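Local coordinates for protein cGAS/DncV-like nucleotidyltransferase in E. coli homolog (Elizabethkingia meningoseptica ATCC 13253 = NBRC 12535, PDB 6E0O) that synthesises cyclic dinucleotide second messengers from nucleoside triphosphates in a bacterial antiphage (CBASS) defence system, with magnesium as the likely cofactor, at residues I9-P14 with V193-V198; C221-V226 with V245-D250. All blocks are in the same frame, centred on the assembly; numbering follows the deposited sequence.

Both contacts belong to the helical part of the enzyme. Interaction 1 ties the N-terminal end of the chain, 9-14, to helix 188-205 and is only partly buried; interaction 2 joins helix 216-224 to helix 236-252 in a buried place. They lie about 17 Å apart between centres, and they touch where Leu196 CD1 meets Val223 CG2 at 3.7 Å; helix 216-224 follows helix 188-205 in the chain. The chemistry follows the setting: interaction 1 mixes a CH-pi contact with an arginine-to-carbonyl bond, whereas interaction 2 is aliphatic in its side chains, with a water bridging the segments beside Asp250.

Interaction 1: I9-P14 with V193-V198; sequences INWSRP and VRILKV
Val198 CG1 sits over the five-membered ring of Trp11, 3.6 Å from its centroid and 4° off the normal, a CH-pi contact. The methyl is brought there by its place anti to the backbone N (chi1 166°), while the other methyl, CG2, turns to Trp11 O. Apolar packing continues with Ile195: its CG1 lies 3.9 Å from Ser12 CB, and its CG2 approaches the indole at the edge, near the ring plane. Phe3 also meets the Trp11 ring, with the planes strongly inclined.

In this enzyme, a CD-NTase by close similarity, the contact holds the chain leaving helix 5-11 against helix 188-205, and Arg194 reaches on to Asn53, next to the probable GTP-binding residues 48-52. Lys197, a probable GTP-binding residue on the same helix, makes no contact with 9-14; its NZ hydrogen-bonds to Thr54 O and Ser216 OG.

Polar contacts centre on Arg194. Its chain runs extended from CG to NE, carrying the guanidinium past Ser12 so that Arg194 NH1 donates to Ser12 O at 2.8 Å; the bond is fairly straight (163° at the hydrogen), and the oxygen lies in the guanidinium plane. Pro14 CG covers the centre of one guanidinium face, 3.7 Å from Arg194 CZ. NE bonds to Asn53 O as well, so two backbone carbonyls hold the group. Within 9-14, Ser12 OG donates to Ile9 O at 2.6 Å, and Ser12 N donates to that same oxygen, tying the turn back onto the helix.

Interaction 2: C221-V226 with V245-D250; sequences CLVYNV and VKIYED
Ile247 is the bump of this contact, its CD1 methyl laid against the last turn of helix 216-224. Ile247 CD1 lies 3.9 Å from Leu222 CB and 3.8 Å from Leu222 O, with Val223 CG2 more distant at 4.3 Å, so the hollow receiving it is made of backbone as much as of side chains. The Ile247 chain reaches this far because CG1 stands anti to the carbonyl carbon (chi1 -64°) and CD1 extends from it (chi2 164°). Leu222 CD2 approaches the other branch, Ile247 CG2, at 4.2 Å.

Val226, just beyond the helix end, supplies the next wall: its CG2 lies 3.7 Å from Ile247 CG1, the two side chains crossing at about a right angle, while its CG1 meets the CG of Lys246 more loosely. The hollow thus spans the C-terminal end of one helix and the chain leaving it, and the side chain of Ile247 fills it. Met282 of helix 275-289 also touches Ile247, and Ala278 touches Leu222, so a third helix joins the packing.

At the border, Lys246 NZ pairs with Asp250 OD1 in a salt bridge within its own helix, and a water donates to both Asn225 O and Asp250 OD2. The side-chain contacts are aliphatic, with one methyl also resting on a backbone carbonyl, consistent with a contact held by close fit and exclusion of water, with the directional bonds, the salt bridge and the water bridge, at its border.

Interaction 1: I9-P14 with V193-V198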
loop_
_atom_site.group_PDB
_atom_site.type_symbol
_atom_site.label_atom_id
_atom_site.label_comp_id
_atom_site.label_asym_id
_atom_site.label_seq_id
_atom_site.Cartn_x
_atom_site.Cartn_y
_atom_site.Cartn_z
ATOM N N ILE A 9 -11.448 13.749 -12.166
ATOM C CA ILE A 9 -10.113 14.339 -12.116
ATOM C C ILE A 9 -9.780 14.765 -10.691
ATOM O O ILE A 9 -8.679 14.511 -10.190
ATOM C CB ILE A 9 -9.998 15.508 -13.111
ATOM C CG1 ILE A 9 -10.103 14.975 -14.547
ATOM C CG2 ILE A 9 -8.691 16.260 -12.893
ATOM C CD1 ILE A 9 -10.251 16.059 -15.598
ATOM N N ASN A 10 -10.724 15.421 -10.015
ATOM C CA ASN A 10 -10.460 15.863 -8.649
ATOM C C ASN A 10 -10.157 14.682 -7.738
ATOM O O ASN A 10 -9.218 14.731 -6.933
ATOM C CB ASN A 10 -11.648 16.658 -8.108
ATOM C CG ASN A 10 -11.862 17.965 -8.845
ATOM O OD1 ASN A 10 -10.989 18.428 -9.575
ATOM N ND2 ASN A 10 -13.027 18.572 -8.645
ATOM N N TRP A 11 -10.933 13.607 -7.860
ATOM C CA TRP A 11 -10.708 12.434 -7.029
ATOM C C TRP A 11 -9.410 11.717 -7.361
ATOM O O TRP A 11 -8.937 10.907 -6.556
ATOM C CB TRP A 11 -11.822 11.423 -7.247
ATOM C CG TRP A 11 -13.092 11.714 -6.551
ATOM C CD1 TRP A 11 -13.315 12.632 -5.565
ATOM C CD2 TRP A 11 -14.332 11.065 -6.786
ATOM N NE1 TRP A 11 -14.631 12.582 -5.166
ATOM C CE2 TRP A 11 -15.275 11.624 -5.905
ATOM C CE3 TRP A 11 -14.736 10.043 -7.646
ATOM C CZ2 TRP A 11 -16.601 11.211 -5.880
ATOM C CZ3 TRP A 11 -16.045 9.635 -7.616
ATOM C CH2 TRP A 11 -16.964 10.211 -6.737
ATOM N N SER A 12 -8.857 11.951 -8.541
ATOM C CA SER A 12 -7.656 11.259 -8.962
ATOM C C SER A 12 -6.389 11.876 -8.396
ATOM O O SER A 12 -5.312 11.315 -8.603
ATOM C CB SER A 12 -7.568 11.248 -10.487
ATOM O OG SER A 12 -7.153 12.512 -10.962
ATOM N N ARG A 13 -6.486 13.014 -7.713
ATOM C CA ARG A 13 -5.300 13.710 -7.236
ATOM C C ARG A 13 -4.832 13.157 -5.891
ATOM O O ARG A 13 -5.650 12.786 -5.049
ATOM C CB ARG A 13 -5.606 15.201 -7.088
ATOM C CG ARG A 13 -5.981 15.886 -8.400
ATOM C CD ARG A 13 -4.753 15.971 -9.292
ATOM N NE ARG A 13 -4.982 16.609 -10.588
ATOM C CZ ARG A 13 -5.153 15.952 -11.733
ATOM N NH1 ARG A 13 -5.154 14.618 -11.762
ATOM N NH2 ARG A 13 -5.327 16.635 -12.857
ATOM N N PRO A 14 -3.518 13.130 -5.651
ATOM C CA PRO A 14 -3.033 12.783 -4.309
ATOM C C PRO A 14 -3.492 13.838 -3.318
ATOM O O PRO A 14 -3.520 15.032 -3.623
ATOM C CB PRO A 14 -1.504 12.799 -4.446
ATOM C CG PRO A 14 -1.208 12.929 -5.874
ATOM C CD PRO A 14 -2.424 13.487 -6.569
ATOM N N VAL A 193 -6.218 4.215 -9.605
ATOM C CA VAL A 193 -6.132 3.644 -8.262
ATOM C C VAL A 193 -6.721 4.614 -7.250
ATOM O O VAL A 193 -7.513 4.233 -6.377
ATOM C CB VAL A 193 -4.676 3.295 -7.913
ATOM C CG1 VAL A 193 -4.530 3.001 -6.415
ATOM C CG2 VAL A 193 -4.180 2.123 -8.735
ATOM N N ARG A 194 -6.323 5.886 -7.334
ATOM C CA ARG A 194 -6.819 6.870 -6.378
ATOM C C ARG A 194 -8.333 7.017 -6.467
ATOM O O ARG A 194 -9.014 7.088 -5.439
ATOM C CB ARG A 194 -6.101 8.201 -6.566
ATOM C CG ARG A 194 -4.628 8.112 -6.217
ATOM C CD ARG A 194 -3.966 9.495 -6.334
ATOM N NE ARG A 194 -2.543 9.383 -6.620
ATOM C CZ ARG A 194 -1.947 9.816 -7.728
ATOM N NH1 ARG A 194 -2.634 10.429 -8.688
ATOM N NH2 ARG A 194 -0.645 9.646 -7.872
ATOM N N ILE A 195 -8.887 7.075 -7.680
ATOM C CA ILE A 195 -10.342 7.176 -7.809
ATOM C C ILE A 195 -11.017 5.995 -7.122
ATOM O O ILE A 195 -11.996 6.155 -6.390
ATOM C CB ILE A 195 -10.763 7.273 -9.285
ATOM C CG1 ILE A 195 -10.370 8.617 -9.881
ATOM C CG2 ILE A 195 -12.270 7.048 -9.414
ATOM C CD1 ILE A 195 -10.442 8.649 -11.397
ATOM N N LEU A 196 -10.522 4.788 -7.377
ATOM C CA LEU A 196 -11.140 3.607 -6.790
ATOM C C LEU A 196 -10.962 3.560 -5.275
ATOM O O LEU A 196 -11.837 3.042 -4.580
ATOM C CB LEU A 196 -10.619 2.342 -7.472
ATOM C CG LEU A 196 -11.106 2.189 -8.920
ATOM C CD1 LEU A 196 -10.401 1.005 -9.575
ATOM C CD2 LEU A 196 -12.602 2.000 -9.021
ATOM N N LYS A 197 -9.854 4.092 -4.749
ATOM C CA LYS A 197 -9.717 4.218 -3.298
ATOM C C LYS A 197 -10.741 5.197 -2.732
ATOM O O LYS A 197 -11.314 4.960 -1.662
ATOM C CB LYS A 197 -8.288 4.626 -2.927
ATOM C CG LYS A 197 -7.259 3.511 -3.140
ATOM C CD LYS A 197 -5.842 3.938 -2.783
ATOM C CE LYS A 197 -5.664 4.192 -1.303
ATOM N NZ LYS A 197 -4.221 4.353 -0.956
ATOM N N VAL A 198 -10.981 6.311 -3.427
ATOM C CA VAL A 198 -12.021 7.241 -2.992
ATOM C C VAL A 198 -13.375 6.543 -2.957
ATOM O O VAL A 198 -14.132 6.663 -1.988
ATOM C CB VAL A 198 -12.055 8.471 -3.910
ATOM C CG1 VAL A 198 -13.340 9.273 -3.691
ATOM C CG2 VAL A 198 -10.837 9.339 -3.686
#

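Interaction 2: C221-V226 with V245-D250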
loop_
_atom_site.group_PDB
_atom_site.type_symbol
_atom_site.label_atom_id
_atom_site.label_comp_id
_atom_site.label_asym_id
_atom_site.label_seq_id
_atom_site.Cartn_x
_atom_site.Cartn_y
_atom_site.Cartn_z
ATOM N N CYS A 221 -3.112 -3.700 -7.094
ATOM C CA CYS A 221 -2.783 -4.865 -7.908
ATOM C C CYS A 221 -3.828 -5.100 -8.993
ATOM O O CYS A 221 -3.478 -5.451 -10.122
ATOM C CB CYS A 221 -2.648 -6.107 -7.027
ATOM S SG CYS A 221 -1.222 -6.124 -5.900
ATOM N N LEU A 222 -5.115 -4.931 -8.671
ATOM C CA LEU A 222 -6.151 -5.143 -9.678
ATOM C C LEU A 222 -5.960 -4.198 -10.854
ATOM O O LEU A 222 -5.971 -4.624 -12.014
ATOM C CB LEU A 222 -7.538 -4.938 -9.080
ATOM C CG LEU A 222 -7.986 -5.961 -8.037
ATOM C CD1 LEU A 222 -9.274 -5.471 -7.377
ATOM C CD2 LEU A 222 -8.169 -7.326 -8.652
ATOM N N VAL A 223 -5.805 -2.900 -10.579
ATOM C CA VAL A 223 -5.667 -1.945 -11.672
ATOM C C VAL A 223 -4.372 -2.197 -12.436
ATOM O O VAL A 223 -4.307 -1.970 -13.650
ATOM C CB VAL A 223 -5.781 -0.502 -11.145
ATOM C CG1 VAL A 223 -5.708 0.484 -12.290
ATOM C CG2 VAL A 223 -7.077 -0.311 -10.366
ATOM N N TYR A 224 -3.338 -2.676 -11.748
ATOM C CA TYR A 224 -2.051 -2.927 -12.379
ATOM C C TYR A 224 -2.179 -3.934 -13.513
ATOM O O TYR A 224 -1.427 -3.865 -14.492
ATOM C CB TYR A 224 -1.046 -3.437 -11.326
ATOM C CG TYR A 224 0.331 -3.676 -11.903
ATOM C CD1 TYR A 224 1.195 -2.616 -12.118
ATOM C CD2 TYR A 224 0.757 -4.945 -12.269
ATOM C CE1 TYR A 224 2.441 -2.814 -12.678
ATOM C CE2 TYR A 224 1.996 -5.148 -12.823
ATOM C CZ TYR A 224 2.832 -4.085 -13.020
ATOM O OH TYR A 224 4.069 -4.292 -13.578
ATOM N N ASN A 225 -3.106 -4.880 -13.399
ATOM C CA ASN A 225 -3.260 -5.929 -14.399
ATOM C C ASN A 225 -4.133 -5.518 -15.577
ATOM O O ASN A 225 -4.272 -6.297 -16.529
ATOM C CB ASN A 225 -3.785 -7.212 -13.746
ATOM C CG ASN A 225 -2.711 -7.937 -12.949
ATOM O OD1 ASN A 225 -2.056 -8.852 -13.450
ATOM N ND2 ASN A 225 -2.522 -7.529 -11.700
ATOM N N VAL A 226 -4.700 -4.322 -15.550
ATOM C CA VAL A 226 -5.420 -3.819 -16.726
ATOM C C VAL A 226 -4.410 -3.426 -17.775
ATOM O O VAL A 226 -3.478 -2.647 -17.479
ATOM C CB VAL A 226 -6.295 -2.624 -16.328
ATOM C CG1 VAL A 226 -6.954 -2.011 -17.562
ATOM C CG2 VAL A 226 -7.342 -3.037 -15.311
ATOM N N VAL A 245 -14.651 -2.438 -16.209
ATOM C CA VAL A 245 -15.143 -3.529 -17.048
ATOM C C VAL A 245 -14.078 -4.609 -17.198
ATOM O O VAL A 245 -14.372 -5.809 -17.122
ATOM C CB VAL A 245 -15.595 -2.994 -18.419
ATOM C CG1 VAL A 245 -15.891 -4.153 -19.375
ATOM C CG2 VAL A 245 -16.813 -2.102 -18.271
ATOM N N LYS A 246 -12.822 -4.209 -17.415
ATOM C CA LYS A 246 -11.769 -5.198 -17.619
ATOM C C LYS A 246 -11.570 -6.065 -16.378
ATOM O O LYS A 246 -11.485 -7.293 -16.478
ATOM C CB LYS A 246 -10.465 -4.506 -18.012
ATOM C CG LYS A 246 -9.283 -5.449 -18.208
ATOM C CD LYS A 246 -9.541 -6.535 -19.228
ATOM C CE LYS A 246 -8.267 -7.306 -19.561
ATOM N NZ LYS A 246 -8.570 -8.641 -20.173
ATOM N N ILE A 247 -11.486 -5.448 -15.196
ATOM C CA ILE A 247 -11.295 -6.235 -13.979
ATOM C C ILE A 247 -12.492 -7.150 -13.751
ATOM O O ILE A 247 -12.344 -8.337 -13.455
ATOM C CB ILE A 247 -11.038 -5.315 -12.771
ATOM C CG1 ILE A 247 -9.734 -4.545 -12.955
ATOM C CG2 ILE A 247 -10.995 -6.124 -11.478
ATOM C CD1 ILE A 247 -9.581 -3.355 -12.025
ATOM N N TYR A 248 -13.698 -6.598 -13.877
ATOM C CA TYR A 248 -14.925 -7.367 -13.688
ATOM C C TYR A 248 -14.937 -8.591 -14.585
ATOM O O TYR A 248 -15.144 -9.717 -14.118
ATOM C CB TYR A 248 -16.092 -6.427 -13.972
ATOM C CG TYR A 248 -17.502 -6.922 -13.843
ATOM C CD1 TYR A 248 -18.130 -7.564 -14.896
ATOM C CD2 TYR A 248 -18.254 -6.633 -12.719
ATOM C CE1 TYR A 248 -19.457 -7.955 -14.809
ATOM C CE2 TYR A 248 -19.576 -7.010 -12.630
ATOM C CZ TYR A 248 -20.175 -7.675 -13.677
ATOM O OH TYR A 248 -21.497 -8.029 -13.585
ATOM N N GLU A 249 -14.690 -8.393 -15.882
ATOM C CA GLU A 249 -14.706 -9.512 -16.813
ATOM C C GLU A 249 -13.578 -10.491 -16.510
ATOM O O GLU A 249 -13.781 -11.712 -16.543
ATOM C CB GLU A 249 -14.633 -9.000 -18.252
ATOM C CG GLU A 249 -15.891 -8.259 -18.683
ATOM C CD GLU A 249 -15.873 -7.835 -20.136
ATOM O OE1 GLU A 249 -14.868 -8.105 -20.826
ATOM O OE2 GLU A 249 -16.865 -7.220 -20.582
ATOM N N ASP A 250 -12.388 -9.974 -16.188
ATOM C CA ASP A 250 -11.270 -10.850 -15.851
ATOM C C ASP A 250 -11.594 -11.726 -14.647
ATOM O O ASP A 250 -11.178 -12.886 -14.592
ATOM C CB ASP A 250 -10.012 -10.023 -15.577
ATOM C CG ASP A 250 -9.319 -9.563 -16.837
ATOM O OD1 ASP A 250 -9.640 -10.053 -17.948
ATOM O OD2 ASP A 250 -8.435 -8.701 -16.708
HETATM O O HOH W 1 -5.991 -8.336 -17.628
#